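Side-chain contacts in putative glycoside hydrolase (Parabacteroides distasonis ATCC 8503, PDB 3GYC), which probably hydrolyses glycosidic bonds in carbohydrates, as a cellulase-like enzyme of the TIM-barrel class: residues C349-Q352 against M356-D359; V310-W315 against D321-L326; N160-D165 against E186-W191; E197-V202 against M206-S211; Q91-L96 against L141-E146. All coordinates share one frame; numbering follows the deposited sequence.

Contact 1: C349-Q352 against M356-D359. With EDO (1,2-ethanediol), chain C.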
# COMPACT_ATOMS: atom_id res chain seq x y z
N CYS A 349 1.36 9.67 4.79
CA CYS A 349 1.46 9.52 6.19
C CYS A 349 2.87 9.08 6.62
O CYS A 349 3.07 8.00 7.20
CB CYS A 349 0.42 8.52 6.64
SG CYS A 349 0.13 8.60 8.40
N GLY A 350 3.81 9.98 6.42
CA GLY A 350 5.21 9.76 6.75
C GLY A 350 5.96 11.07 6.93
O GLY A 350 5.50 12.12 6.50
N PRO A 351 7.17 10.99 7.51
CA PRO A 351 7.91 12.18 7.90
C PRO A 351 8.42 13.09 6.77
O PRO A 351 8.66 14.27 7.03
CB PRO A 351 9.01 11.61 8.80
CG PRO A 351 9.13 10.21 8.45
CD PRO A 351 7.80 9.75 8.04
N GLN A 352 8.46 12.62 5.53
CA GLN A 352 8.84 13.51 4.43
C GLN A 352 7.70 14.38 3.89
O GLN A 352 7.92 15.18 3.00
CB GLN A 352 9.48 12.72 3.27
CG GLN A 352 8.55 11.91 2.32
CD GLN A 352 8.11 10.54 2.79
OE1 GLN A 352 7.75 10.31 3.98
NE2 GLN A 352 8.14 9.59 1.85
N MSE A 356 1.45 16.95 5.99
CA MSE A 356 0.55 15.92 6.45
C MSE A 356 0.96 15.35 7.82
O MSE A 356 0.09 15.06 8.67
CB MSE A 356 0.46 14.81 5.43
CG MSE A 356 -0.47 13.68 5.87
SE MSE A 356 -2.29 14.14 6.10
CE MSE A 356 -2.72 14.24 4.17
N TRP A 357 2.25 15.18 8.05
CA TRP A 357 2.73 14.57 9.28
C TRP A 357 2.60 15.44 10.51
O TRP A 357 2.49 14.92 11.62
CB TRP A 357 4.20 14.24 9.09
CG TRP A 357 4.90 13.30 10.07
CD1 TRP A 357 5.99 13.59 10.84
CD2 TRP A 357 4.64 11.90 10.28
NE1 TRP A 357 6.41 12.46 11.53
CE2 TRP A 357 5.59 11.43 11.20
CE3 TRP A 357 3.67 11.03 9.82
CZ2 TRP A 357 5.61 10.11 11.65
CZ3 TRP A 357 3.67 9.74 10.27
CH2 TRP A 357 4.65 9.28 11.18
N ARG A 358 2.61 16.76 10.34
CA ARG A 358 2.74 17.64 11.48
C ARG A 358 1.58 17.77 12.46
O ARG A 358 1.84 17.89 13.67
CB ARG A 358 3.16 19.03 11.03
CG ARG A 358 2.14 19.78 10.21
CD ARG A 358 2.67 21.19 9.75
NE ARG A 358 4.15 21.24 9.55
CZ ARG A 358 4.81 22.32 9.10
NH1 ARG A 358 4.16 23.40 8.72
NH2 ARG A 358 6.14 22.27 8.99
N ASP A 359 0.33 17.75 12.01
CA ASP A 359 -0.86 18.00 12.90
C ASP A 359 -1.16 16.72 13.72
O ASP A 359 -1.97 15.91 13.30
CB ASP A 359 -2.03 18.47 12.00
CG ASP A 359 -3.31 18.79 12.73
OD1 ASP A 359 -3.42 18.59 13.97
OD2 ASP A 359 -4.24 19.26 12.01
C1 EDO C . 9.24 18.28 2.92
O1 EDO C . 9.59 19.71 2.82
C2 EDO C . 10.40 17.30 2.75
O2 EDO C . 10.37 16.57 1.50
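Pro351 and Trp357 are the backbone positions that come closest here, their CA atoms 5.9 Å apart, where the loop that follows barrel strand 340-343 turns into the short helix 354-357. What fills the turn is a single indole. A chi1 of -166° turns the Trp357 ring away from its own N and back against the loop, and the backbone from Gly350 to Pro351 lies over one of its faces. CA of Pro351 sits almost squarely above the five-membered ring, 3.8 Å from its centroid, while CA of Gly350 makes a second, off-centre CH-pi contact with the six-membered ring at 4.1 Å. In this TIM-barrel protein the arrangement ties a loop at the end of a strand to the helix after it, and helix 39-48 and Trp22 of strand 17-23 border the same indole. At the far rim, Cys349 SG stands at the edge of the six-membered ring, 4.2 Å from Trp357 CZ3, a sulfur-aromatic contact. The indole N-H is spent on Glu45, whereas Arg49 makes a cation-pi contact with the ring. A leucine in place of Trp357 would probably strip the Gly350-Pro351 backbone of its flat support and leave the Glu45 carboxylate without its indole donor. On the loop's other side a 1,2-ethanediol, likely a component of the crystallisation solution, makes a weak hydrogen bond from O2 to Gln352 O (3.2 Å).

Contact 2: V310-W315 against D321-L326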
# COMPACT_ATOMS: atom_id res chain seq x y z
N VAL A 310 -3.77 11.26 -5.59
CA VAL A 310 -2.79 10.19 -5.64
C VAL A 310 -1.35 10.71 -5.33
O VAL A 310 -0.65 10.15 -4.48
CB VAL A 310 -2.82 9.45 -7.01
CG1 VAL A 310 -1.80 8.32 -7.05
CG2 VAL A 310 -4.20 8.92 -7.26
N ASP A 311 -0.97 11.80 -5.99
CA ASP A 311 0.37 12.40 -5.84
C ASP A 311 0.24 13.80 -5.22
O ASP A 311 -0.60 14.61 -5.62
CB ASP A 311 1.00 12.55 -7.22
CG ASP A 311 1.28 11.21 -7.91
OD1 ASP A 311 1.29 10.21 -7.20
OD2 ASP A 311 1.52 11.20 -9.16
N TYR A 312 1.06 14.08 -4.22
CA TYR A 312 1.09 15.38 -3.58
C TYR A 312 2.39 15.45 -2.86
O TYR A 312 3.02 14.43 -2.65
CB TYR A 312 -0.04 15.52 -2.54
CG TYR A 312 -0.60 16.96 -2.46
CD1 TYR A 312 -1.23 17.53 -3.56
CD2 TYR A 312 -0.53 17.71 -1.28
CE1 TYR A 312 -1.82 18.81 -3.52
CE2 TYR A 312 -1.11 19.02 -1.22
CZ TYR A 312 -1.75 19.58 -2.37
OH TYR A 312 -2.34 20.85 -2.34
N LYS A 313 2.81 16.64 -2.50
CA LYS A 313 4.08 16.81 -1.80
C LYS A 313 4.13 18.18 -1.16
O LYS A 313 3.34 19.04 -1.49
CB LYS A 313 5.27 16.67 -2.77
CG LYS A 313 5.29 17.63 -3.93
CD LYS A 313 6.32 17.19 -4.99
CE LYS A 313 6.40 18.11 -6.18
NZ LYS A 313 7.43 17.65 -7.17
N ASP A 314 5.06 18.35 -0.23
CA ASP A 314 5.36 19.66 0.32
C ASP A 314 5.92 20.51 -0.82
O ASP A 314 6.91 20.14 -1.45
CB ASP A 314 6.42 19.53 1.40
CG ASP A 314 5.92 18.81 2.64
OD1 ASP A 314 4.70 18.86 2.94
OD2 ASP A 314 6.79 18.22 3.35
N TRP A 315 5.34 21.68 -1.07
CA TRP A 315 5.72 22.45 -2.24
C TRP A 315 5.19 23.86 -2.10
O TRP A 315 4.21 24.05 -1.41
CB TRP A 315 5.07 21.80 -3.44
CG TRP A 315 5.72 22.01 -4.76
CD1 TRP A 315 5.17 22.61 -5.85
CD2 TRP A 315 7.02 21.55 -5.18
NE1 TRP A 315 6.03 22.58 -6.90
CE2 TRP A 315 7.18 21.95 -6.53
CE3 TRP A 315 8.07 20.86 -4.57
CZ2 TRP A 315 8.32 21.66 -7.26
CZ3 TRP A 315 9.21 20.59 -5.30
CH2 TRP A 315 9.34 21.00 -6.62
N ASP A 321 -4.74 21.50 3.50
CA ASP A 321 -6.03 21.47 4.19
C ASP A 321 -7.17 20.73 3.51
O ASP A 321 -7.80 19.86 4.12
CB ASP A 321 -6.46 22.86 4.71
CG ASP A 321 -6.69 23.91 3.62
OD1 ASP A 321 -6.57 23.67 2.39
OD2 ASP A 321 -7.02 25.04 4.05
N TRP A 322 -7.41 21.02 2.23
CA TRP A 322 -8.49 20.37 1.51
C TRP A 322 -8.23 18.89 1.23
O TRP A 322 -9.18 18.07 1.13
CB TRP A 322 -8.84 21.13 0.23
CG TRP A 322 -7.75 21.19 -0.77
CD1 TRP A 322 -6.68 22.06 -0.79
CD2 TRP A 322 -7.62 20.36 -1.93
NE1 TRP A 322 -5.89 21.80 -1.89
CE2 TRP A 322 -6.44 20.77 -2.60
CE3 TRP A 322 -8.38 19.31 -2.46
CZ2 TRP A 322 -6.02 20.16 -3.77
CZ3 TRP A 322 -7.94 18.70 -3.61
CH2 TRP A 322 -6.77 19.12 -4.25
N VAL A 323 -6.94 18.53 1.14
CA VAL A 323 -6.55 17.15 0.95
C VAL A 323 -6.81 16.37 2.25
O VAL A 323 -7.36 15.24 2.21
CB VAL A 323 -5.04 17.05 0.54
CG1 VAL A 323 -4.63 15.64 0.46
CG2 VAL A 323 -4.84 17.79 -0.83
N LYS A 324 -6.50 16.98 3.40
CA LYS A 324 -6.76 16.37 4.71
C LYS A 324 -8.27 16.18 4.91
O LYS A 324 -8.72 15.21 5.51
CB LYS A 324 -6.12 17.18 5.84
CG LYS A 324 -4.60 17.10 5.93
CD LYS A 324 -3.92 18.11 6.86
CE LYS A 324 -4.42 18.02 8.29
NZ LYS A 324 -3.81 19.04 9.21
N ASP A 325 -9.07 17.15 4.45
CA ASP A 325 -10.51 17.04 4.53
C ASP A 325 -11.01 15.77 3.82
O ASP A 325 -11.87 15.06 4.35
CB ASP A 325 -11.17 18.27 3.91
CG ASP A 325 -11.11 19.52 4.82
OD1 ASP A 325 -10.75 19.39 6.01
OD2 ASP A 325 -11.46 20.63 4.36
N LEU A 326 -10.51 15.53 2.61
CA LEU A 326 -10.90 14.36 1.83
C LEU A 326 -10.38 13.09 2.51
O LEU A 326 -11.06 12.05 2.49
CB LEU A 326 -10.40 14.45 0.37
CG LEU A 326 -11.14 15.41 -0.59
CD1 LEU A 326 -10.31 15.72 -1.84
CD2 LEU A 326 -12.52 14.81 -0.93
O HOH W 1 -3.46 23.37 -2.83
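Tyr312 meets Trp322 and Val323 through two torsions: with CG1 of Val323 anti to the backbone N (chi1 175°), CG2 is left beside that N and faces the phenol, while the Trp322 side chain, with CG between the backbone N and the carbonyl carbon (chi1 63°), swings its indole round toward the tyrosine hydroxyl. The contact belongs to the TIM barrel: the loop leaving strand 301-303 sends Tyr312 back against the first turns of helix 321-337, the helix that this loop leads into. Val323 CG2 lies over one face of the phenol ring, 4.0 Å from its centroid and 17° from the normal, a CH-pi contact set toward the rim of the ring. The same methyl also covers the middle of a face of the neighbouring Trp322 indole, making it a shared spacer between two aromatic groups. The polar ends do not bond directly, since Tyr312 OH and Trp322 NE1 are 3.7 Å apart; the hydroxyl has a protein partner in the Lys319 carbonyl just before the helix. A water completes the link. It lies at the indole edge, in the ring plane, accepts from Trp322 NE1 at 3.0 Å, and donates to Tyr312 OH at 2.8 Å.

Contact 3: N160-D165 against E186-W191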
# COMPACT_ATOMS: atom_id res chain seq x y z
N ASN A 160 2.51 -4.82 -5.33
CA ASN A 160 1.77 -3.58 -5.35
C ASN A 160 1.06 -3.36 -6.67
O ASN A 160 1.69 -3.42 -7.72
CB ASN A 160 2.71 -2.40 -5.16
CG ASN A 160 2.00 -1.06 -5.31
OD1 ASN A 160 1.24 -0.63 -4.42
ND2 ASN A 160 2.27 -0.37 -6.44
N GLU A 161 -0.25 -3.08 -6.62
CA GLU A 161 -1.03 -2.70 -7.82
C GLU A 161 -0.85 -3.62 -8.99
O GLU A 161 -0.61 -3.22 -10.15
CB GLU A 161 -0.76 -1.24 -8.19
CG GLU A 161 -1.23 -0.36 -7.04
CD GLU A 161 -0.93 1.12 -7.19
OE1 GLU A 161 -0.05 1.49 -8.00
OE2 GLU A 161 -1.59 1.89 -6.43
N TRP A 162 -1.00 -4.90 -8.68
CA TRP A 162 -0.97 -5.95 -9.68
C TRP A 162 -2.07 -5.72 -10.73
O TRP A 162 -3.20 -5.40 -10.39
CB TRP A 162 -1.17 -7.30 -9.01
CG TRP A 162 -1.12 -8.51 -9.94
CD1 TRP A 162 -2.17 -9.17 -10.49
CD2 TRP A 162 0.06 -9.20 -10.39
NE1 TRP A 162 -1.73 -10.22 -11.26
CE2 TRP A 162 -0.37 -10.26 -11.21
CE3 TRP A 162 1.43 -9.01 -10.17
CZ2 TRP A 162 0.53 -11.14 -11.81
CZ3 TRP A 162 2.32 -9.87 -10.77
CH2 TRP A 162 1.87 -10.92 -11.60
N PRO A 163 -1.76 -5.94 -12.03
CA PRO A 163 -0.47 -6.35 -12.57
C PRO A 163 0.21 -5.23 -13.36
O PRO A 163 0.73 -5.48 -14.43
CB PRO A 163 -0.89 -7.49 -13.51
CG PRO A 163 -2.15 -7.02 -14.09
CD PRO A 163 -2.83 -6.18 -13.00
N GLY A 164 0.21 -4.01 -12.84
CA GLY A 164 0.83 -2.87 -13.55
C GLY A 164 2.28 -3.12 -13.97
O GLY A 164 3.11 -3.56 -13.15
N ASP A 165 2.62 -2.82 -15.21
CA ASP A 165 3.99 -3.07 -15.69
C ASP A 165 5.10 -2.27 -14.99
O ASP A 165 6.26 -2.65 -15.08
CB ASP A 165 4.10 -2.97 -17.22
CG ASP A 165 3.67 -1.63 -17.77
OD1 ASP A 165 3.50 -0.66 -17.00
OD2 ASP A 165 3.50 -1.55 -19.02
N GLU A 186 -7.82 -13.78 -17.20
CA GLU A 186 -7.46 -15.18 -16.92
C GLU A 186 -5.98 -15.45 -16.65
O GLU A 186 -5.65 -16.27 -15.79
CB GLU A 186 -7.99 -16.14 -18.02
N GLU A 187 -5.09 -14.82 -17.40
CA GLU A 187 -3.65 -15.04 -17.23
C GLU A 187 -3.19 -14.57 -15.85
O GLU A 187 -2.31 -15.18 -15.24
CB GLU A 187 -2.81 -14.30 -18.28
CG GLU A 187 -3.16 -14.59 -19.74
CD GLU A 187 -4.32 -13.77 -20.25
OE1 GLU A 187 -5.42 -13.88 -19.66
OE2 GLU A 187 -4.14 -13.04 -21.26
N SER A 188 -3.79 -13.47 -15.39
CA SER A 188 -3.46 -12.91 -14.08
C SER A 188 -3.96 -13.81 -12.96
O SER A 188 -3.19 -14.17 -12.05
CB SER A 188 -4.04 -11.49 -13.96
OG SER A 188 -4.00 -11.02 -12.62
N LEU A 189 -5.24 -14.16 -13.03
CA LEU A 189 -5.85 -15.04 -12.04
C LEU A 189 -5.07 -16.34 -11.88
O LEU A 189 -4.86 -16.79 -10.75
CB LEU A 189 -7.30 -15.38 -12.42
CG LEU A 189 -8.27 -14.20 -12.42
CD1 LEU A 189 -9.61 -14.67 -12.93
CD2 LEU A 189 -8.39 -13.56 -11.03
N ARG A 190 -4.63 -16.92 -12.99
CA ARG A 190 -3.90 -18.18 -12.98
C ARG A 190 -2.54 -18.05 -12.31
O ARG A 190 -2.12 -18.92 -11.56
CB ARG A 190 -3.72 -18.72 -14.40
CG ARG A 190 -3.21 -20.15 -14.45
N TRP A 191 -1.83 -16.99 -12.65
CA TRP A 191 -0.55 -16.70 -12.05
C TRP A 191 -0.68 -16.55 -10.54
O TRP A 191 0.05 -17.16 -9.77
CB TRP A 191 -0.01 -15.39 -12.63
CG TRP A 191 1.23 -14.91 -12.01
CD1 TRP A 191 1.38 -14.42 -10.76
CD2 TRP A 191 2.51 -14.81 -12.64
NE1 TRP A 191 2.67 -14.06 -10.54
CE2 TRP A 191 3.40 -14.28 -11.68
CE3 TRP A 191 3.00 -15.12 -13.91
CZ2 TRP A 191 4.74 -14.03 -11.96
CZ3 TRP A 191 4.35 -14.88 -14.19
CH2 TRP A 191 5.20 -14.34 -13.22
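Trp162 and Trp191 cross at about a right angle as side chains, yet their rings are neither stacked nor edge-to-face: the planes differ by 37°, and the six-membered ring of Trp162 approaches the five-membered ring of Trp191 with centroids 4.6 Å apart. Trp162 leads with its outer benzo corner. CH2 rests over one face of Trp191, toward the rim and 3.4 Å from NE1, and CZ2 is 3.5 Å from CD1 of the same indole. At the pyrrole edge, Trp162 NE1 donates to Ser188 OG at 2.8 Å, with the oxygen close to the ring plane and an N-H...O angle of 143°. At a chi1 of 167° the Ser188 hydroxyl points toward the indole edge, and it is also hydrogen-bonded to the Trp183 carbonyl. Held in its plane at one end and by a slanted indole face at the other, Trp162 should turn little. An alanine in place of Trp162 would probably leave Ser188 without its indole donor and open a gap beside the Trp191 face. Asn160-Glu161 in this loop, after the fourth barrel strand, and Glu305 after strand 301-303 are consistent with the acid/base and nucleophile positions of clan GH-A barrels. The pair joins the loop after strand 153-157 to helix 186-200; Phe171 of helix 169-172 meets both indoles, Tyr210 lies edge-to-face with Trp162, and helix 130-146 packs on Trp191.

Contact 4: E197-V202 against M206-S211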
# COMPACT_ATOMS: atom_id res chain seq x y z
N GLU A 197 -0.57 -20.86 -4.00
CA GLU A 197 -0.57 -22.28 -3.62
C GLU A 197 0.81 -22.66 -3.13
O GLU A 197 0.94 -23.33 -2.11
CB GLU A 197 -0.99 -23.17 -4.80
CG GLU A 197 -2.48 -23.09 -5.07
CD GLU A 197 -2.92 -23.82 -6.34
OE1 GLU A 197 -2.14 -23.89 -7.34
OE2 GLU A 197 -4.07 -24.31 -6.33
N LYS A 198 1.84 -22.22 -3.84
CA LYS A 198 3.22 -22.52 -3.47
C LYS A 198 3.49 -21.90 -2.07
O LYS A 198 4.12 -22.53 -1.22
CB LYS A 198 4.19 -21.99 -4.55
CG LYS A 198 5.29 -22.98 -5.01
N MSE A 199 3.00 -20.69 -1.82
CA MSE A 199 3.24 -20.02 -0.52
C MSE A 199 2.64 -20.82 0.63
O MSE A 199 3.30 -21.07 1.65
CB MSE A 199 2.63 -18.62 -0.50
CG MSE A 199 3.19 -17.64 -1.54
SE MSE A 199 5.09 -17.43 -1.46
CE MSE A 199 5.22 -16.79 0.39
N ARG A 200 1.41 -21.27 0.44
CA ARG A 200 0.67 -21.99 1.47
C ARG A 200 1.17 -23.40 1.80
O ARG A 200 0.81 -23.95 2.84
CB ARG A 200 -0.81 -21.98 1.15
CG ARG A 200 -1.36 -20.57 1.17
CD ARG A 200 -2.85 -20.50 0.96
NE ARG A 200 -3.32 -19.11 0.97
CZ ARG A 200 -3.88 -18.46 -0.04
NH1 ARG A 200 -4.11 -19.04 -1.19
NH2 ARG A 200 -4.23 -17.19 0.11
N GLN A 201 1.99 -23.97 0.92
CA GLN A 201 2.61 -25.26 1.21
C GLN A 201 3.60 -25.12 2.36
O GLN A 201 3.95 -26.09 3.01
CB GLN A 201 3.40 -25.75 0.01
CG GLN A 201 2.57 -26.19 -1.16
CD GLN A 201 3.42 -26.55 -2.34
OE1 GLN A 201 4.62 -26.24 -2.37
NE2 GLN A 201 2.82 -27.19 -3.32
N VAL A 202 4.09 -23.90 2.55
CA VAL A 202 5.03 -23.60 3.60
C VAL A 202 4.40 -22.76 4.74
O VAL A 202 4.65 -23.02 5.92
CB VAL A 202 6.25 -22.87 2.99
CG1 VAL A 202 7.23 -22.49 4.05
CG2 VAL A 202 6.93 -23.75 1.88
N MSE A 206 -0.54 -17.87 6.97
CA MSE A 206 -0.21 -16.46 6.68
C MSE A 206 -1.25 -15.89 5.67
O MSE A 206 -1.60 -16.56 4.72
CB MSE A 206 1.23 -16.35 6.14
CG MSE A 206 1.69 -14.96 5.75
SE MSE A 206 1.89 -13.77 7.28
CE MSE A 206 3.67 -14.33 7.92
N PRO A 207 -1.80 -14.69 5.92
CA PRO A 207 -2.71 -14.09 4.94
C PRO A 207 -1.93 -13.61 3.73
O PRO A 207 -1.01 -12.79 3.87
CB PRO A 207 -3.35 -12.92 5.68
CG PRO A 207 -3.02 -13.10 7.10
CD PRO A 207 -1.83 -13.99 7.21
N PHE A 208 -2.27 -14.13 2.57
CA PHE A 208 -1.63 -13.76 1.30
C PHE A 208 -2.61 -13.12 0.35
O PHE A 208 -3.78 -13.49 0.30
CB PHE A 208 -1.06 -14.99 0.61
CG PHE A 208 0.14 -15.59 1.31
CD1 PHE A 208 1.37 -14.94 1.29
CD2 PHE A 208 0.05 -16.81 1.94
CE1 PHE A 208 2.50 -15.48 1.91
CE2 PHE A 208 1.16 -17.35 2.57
CZ PHE A 208 2.38 -16.66 2.57
N LEU A 209 -2.11 -12.19 -0.45
CA LEU A 209 -2.90 -11.50 -1.45
C LEU A 209 -2.01 -10.85 -2.49
O LEU A 209 -0.79 -10.96 -2.41
CB LEU A 209 -3.70 -10.37 -0.78
CG LEU A 209 -2.87 -9.15 -0.34
CD1 LEU A 209 -3.72 -7.89 -0.42
CD2 LEU A 209 -2.23 -9.39 1.03
N TYR A 210 -2.64 -10.19 -3.47
CA TYR A 210 -2.00 -9.26 -4.38
C TYR A 210 -2.87 -8.00 -4.28
O TYR A 210 -4.10 -8.12 -4.18
CB TYR A 210 -1.99 -9.73 -5.81
CG TYR A 210 -0.97 -10.78 -6.22
CD1 TYR A 210 -1.07 -12.08 -5.78
CD2 TYR A 210 0.03 -10.48 -7.14
CE1 TYR A 210 -0.17 -13.08 -6.22
CE2 TYR A 210 0.92 -11.45 -7.58
CZ TYR A 210 0.82 -12.74 -7.12
OH TYR A 210 1.70 -13.68 -7.55
N SER A 211 -2.25 -6.81 -4.26
CA SER A 211 -3.01 -5.57 -4.11
C SER A 211 -3.34 -4.95 -5.47
O SER A 211 -2.56 -5.04 -6.41
CB SER A 211 -2.28 -4.55 -3.23
OG SER A 211 -1.03 -4.16 -3.75
O HOH W 2 -2.82 -18.64 3.86
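The return from helix to strand in a beta/alpha barrel is the setting here: helix 186-200 ends, the chain turns, and strand 208-209 enters the parallel sheet with Phe208 directed back at the helix it has just left. The ring of Phe208 is held between two selenomethionines, CB of Met199 over one face and CG of Met206, from its own segment, over the opposite one. The Met199 CB lies 3.7 Å from the ring centroid, 17° off the normal, a CH-pi contact. From there the side chain curls rather than extends, bent at both chi2 and chi3 (-55° and -59°), which brings its terminal methyl to the ring, with CE 3.4 Å from Phe208 CE1. The selenium is farther off and oblique, 5.3 Å from the ring centroid, in the manner of a Met-aromatic contact. Arg200 slides past Phe208 in the opposite direction, its chain extended from CG to NE. It forms no direct hydrogen bond to the strand segment; NH2 passes 3.9 Å from Phe208 CB and is taken up by the Phe227 carbonyl and by a salt bridge to Asp229, whose carboxylate also accepts from Phe208 N. NE reaches the strand segment through a water in the guanidinium plane, 3.0 Å away, which lies 2.6 Å from Met206 O. Phe208 thus sits between helix 186-200 and the sheet, touching Leu196 of that helix and Val156 of the adjoining strand 153-157, while Met199 leans on Leu141 of helix 130-146.

Contact 5: Q91-L96 against L141-E146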
# COMPACT_ATOMS: atom_id res chain seq x y z
N GLN A 91 21.19 -1.59 1.24
CA GLN A 91 21.53 -2.94 1.70
C GLN A 91 20.30 -3.39 2.50
O GLN A 91 19.93 -2.81 3.55
CB GLN A 91 22.82 -2.98 2.52
CG GLN A 91 23.18 -4.38 2.89
CD GLN A 91 24.34 -4.50 3.85
OE1 GLN A 91 25.34 -3.80 3.75
NE2 GLN A 91 24.25 -5.47 4.73
N VAL A 92 19.63 -4.43 2.00
CA VAL A 92 18.31 -4.81 2.52
C VAL A 92 18.37 -5.56 3.85
O VAL A 92 17.57 -5.27 4.73
CB VAL A 92 17.45 -5.52 1.48
CG1 VAL A 92 16.04 -5.76 1.97
CG2 VAL A 92 17.39 -4.70 0.19
N GLN A 93 19.29 -6.50 4.00
CA GLN A 93 19.48 -7.19 5.27
C GLN A 93 20.88 -6.88 5.77
O GLN A 93 21.83 -6.85 4.96
CB GLN A 93 19.28 -8.70 5.14
CG GLN A 93 17.87 -9.18 4.93
CD GLN A 93 16.98 -9.06 6.18
OE1 GLN A 93 17.26 -8.26 7.09
NE2 GLN A 93 15.91 -9.84 6.21
N PRO A 94 21.05 -6.74 7.10
CA PRO A 94 20.05 -6.89 8.19
C PRO A 94 19.10 -5.71 8.45
O PRO A 94 18.33 -5.76 9.41
CB PRO A 94 20.95 -7.14 9.43
CG PRO A 94 22.21 -6.34 9.12
CD PRO A 94 22.42 -6.52 7.62
N ASN A 95 19.17 -4.66 7.64
CA ASN A 95 18.27 -3.48 7.79
C ASN A 95 16.79 -3.83 7.93
O ASN A 95 16.12 -3.27 8.81
CB ASN A 95 18.46 -2.46 6.68
CG ASN A 95 19.61 -1.53 6.95
OD1 ASN A 95 20.07 -1.44 8.07
ND2 ASN A 95 20.11 -0.82 5.88
N LEU A 96 16.30 -4.80 7.16
CA LEU A 96 14.89 -5.17 7.25
C LEU A 96 14.60 -5.76 8.62
O LEU A 96 13.65 -5.34 9.30
CB LEU A 96 14.47 -6.11 6.12
CG LEU A 96 13.06 -6.67 6.19
CD1 LEU A 96 11.97 -5.51 6.17
CD2 LEU A 96 12.80 -7.72 5.09
N LEU A 141 10.76 -14.68 3.54
CA LEU A 141 10.06 -15.06 4.77
C LEU A 141 10.95 -15.85 5.70
O LEU A 141 10.89 -15.64 6.89
CB LEU A 141 8.73 -15.78 4.50
CG LEU A 141 7.67 -14.90 3.82
CD1 LEU A 141 6.46 -15.72 3.47
CD2 LEU A 141 7.29 -13.67 4.74
N ARG A 142 11.79 -16.74 5.14
CA ARG A 142 12.76 -17.51 5.95
C ARG A 142 13.82 -16.56 6.56
O ARG A 142 14.23 -16.75 7.70
CB ARG A 142 13.41 -18.65 5.11
CG ARG A 142 14.06 -19.77 5.89
N SER A 143 14.24 -15.53 5.82
CA SER A 143 15.20 -14.53 6.37
C SER A 143 14.62 -13.81 7.59
O SER A 143 15.34 -13.51 8.54
CB SER A 143 15.70 -13.49 5.32
OG SER A 143 14.79 -12.43 5.05
N ILE A 144 13.31 -13.58 7.59
CA ILE A 144 12.61 -12.92 8.70
C ILE A 144 12.44 -13.90 9.85
O ILE A 144 12.66 -13.58 11.01
CB ILE A 144 11.26 -12.37 8.23
CG1 ILE A 144 11.51 -11.24 7.22
CG2 ILE A 144 10.40 -11.96 9.44
CD1 ILE A 144 10.31 -10.69 6.52
N GLU A 145 12.08 -15.13 9.52
CA GLU A 145 11.89 -16.14 10.54
C GLU A 145 13.25 -16.48 11.24
O GLU A 145 13.27 -16.93 12.40
CB GLU A 145 11.26 -17.37 9.87
CG GLU A 145 10.39 -18.23 10.75
CD GLU A 145 9.72 -19.38 9.98
OE1 GLU A 145 9.99 -19.56 8.75
OE2 GLU A 145 8.92 -20.13 10.60
N GLU A 146 14.38 -16.24 10.57
CA GLU A 146 15.71 -16.53 11.16
C GLU A 146 15.89 -15.74 12.47
O GLU A 146 16.44 -16.27 13.44
CB GLU A 146 16.86 -16.20 10.17
CG GLU A 146 18.28 -16.54 10.66
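Gln93 reaches across to Ser143 by a folded route. Its CB points toward helix 130-146, and CG leaves it beside the backbone N, anti to the carbonyl carbon (chi1 -71°); a second bend at chi2 (-72°) then turns the amide to the serine. CD is the first atom to come near, 4.2 Å from Ser143 OG, and at the tip NE2 donates to that oxygen at 3.1 Å. Ser143 OG lies close to the amide plane, and the N-H...O angle is 141°. Next to this polar pair, Leu96 CD2 meets Ile144 CD1 at 4.1 Å, a single methyl-to-methyl touch between the first turn of helix 95-105 and the later part of helix 130-146, neighbouring outer helices of the TIM barrel. Ile63 of helix 60-65 borders Gln93, Leu96 and Ser143 alike. Neither polar tip serves this bond alone: Gln93 NE2 also donates to Asn97 OD1, and Ser143 OG is bonded to the Ile140 carbonyl one turn back in its helix. The bridge therefore joins a loop amide, placed by Asn97 of the following helix, to a hydroxyl placed by its own helix.

In the fold
Followed from the N terminus, the chain first makes contact 5, the long closure, bringing the start of helix 95-105 to the later part of helix 130-146 across strand 109-113. Contact 3 then joins the loop after strand 153-157 to helix 186-200, and contact 4 closes the short turn from that helix into strand 208-209. These two share the helix and touch through the backbones of Trp162 and Ser211, while contact 4 reaches contact 5 at Leu141. Farther on, contacts 2 and 1 close short loops after strands 301-303 and 340-343, joined by the Lys324-Asp359 salt bridge. None nest or cross; all five run in series, with contacts 1 and 2 across the barrel from contacts 3 and 4.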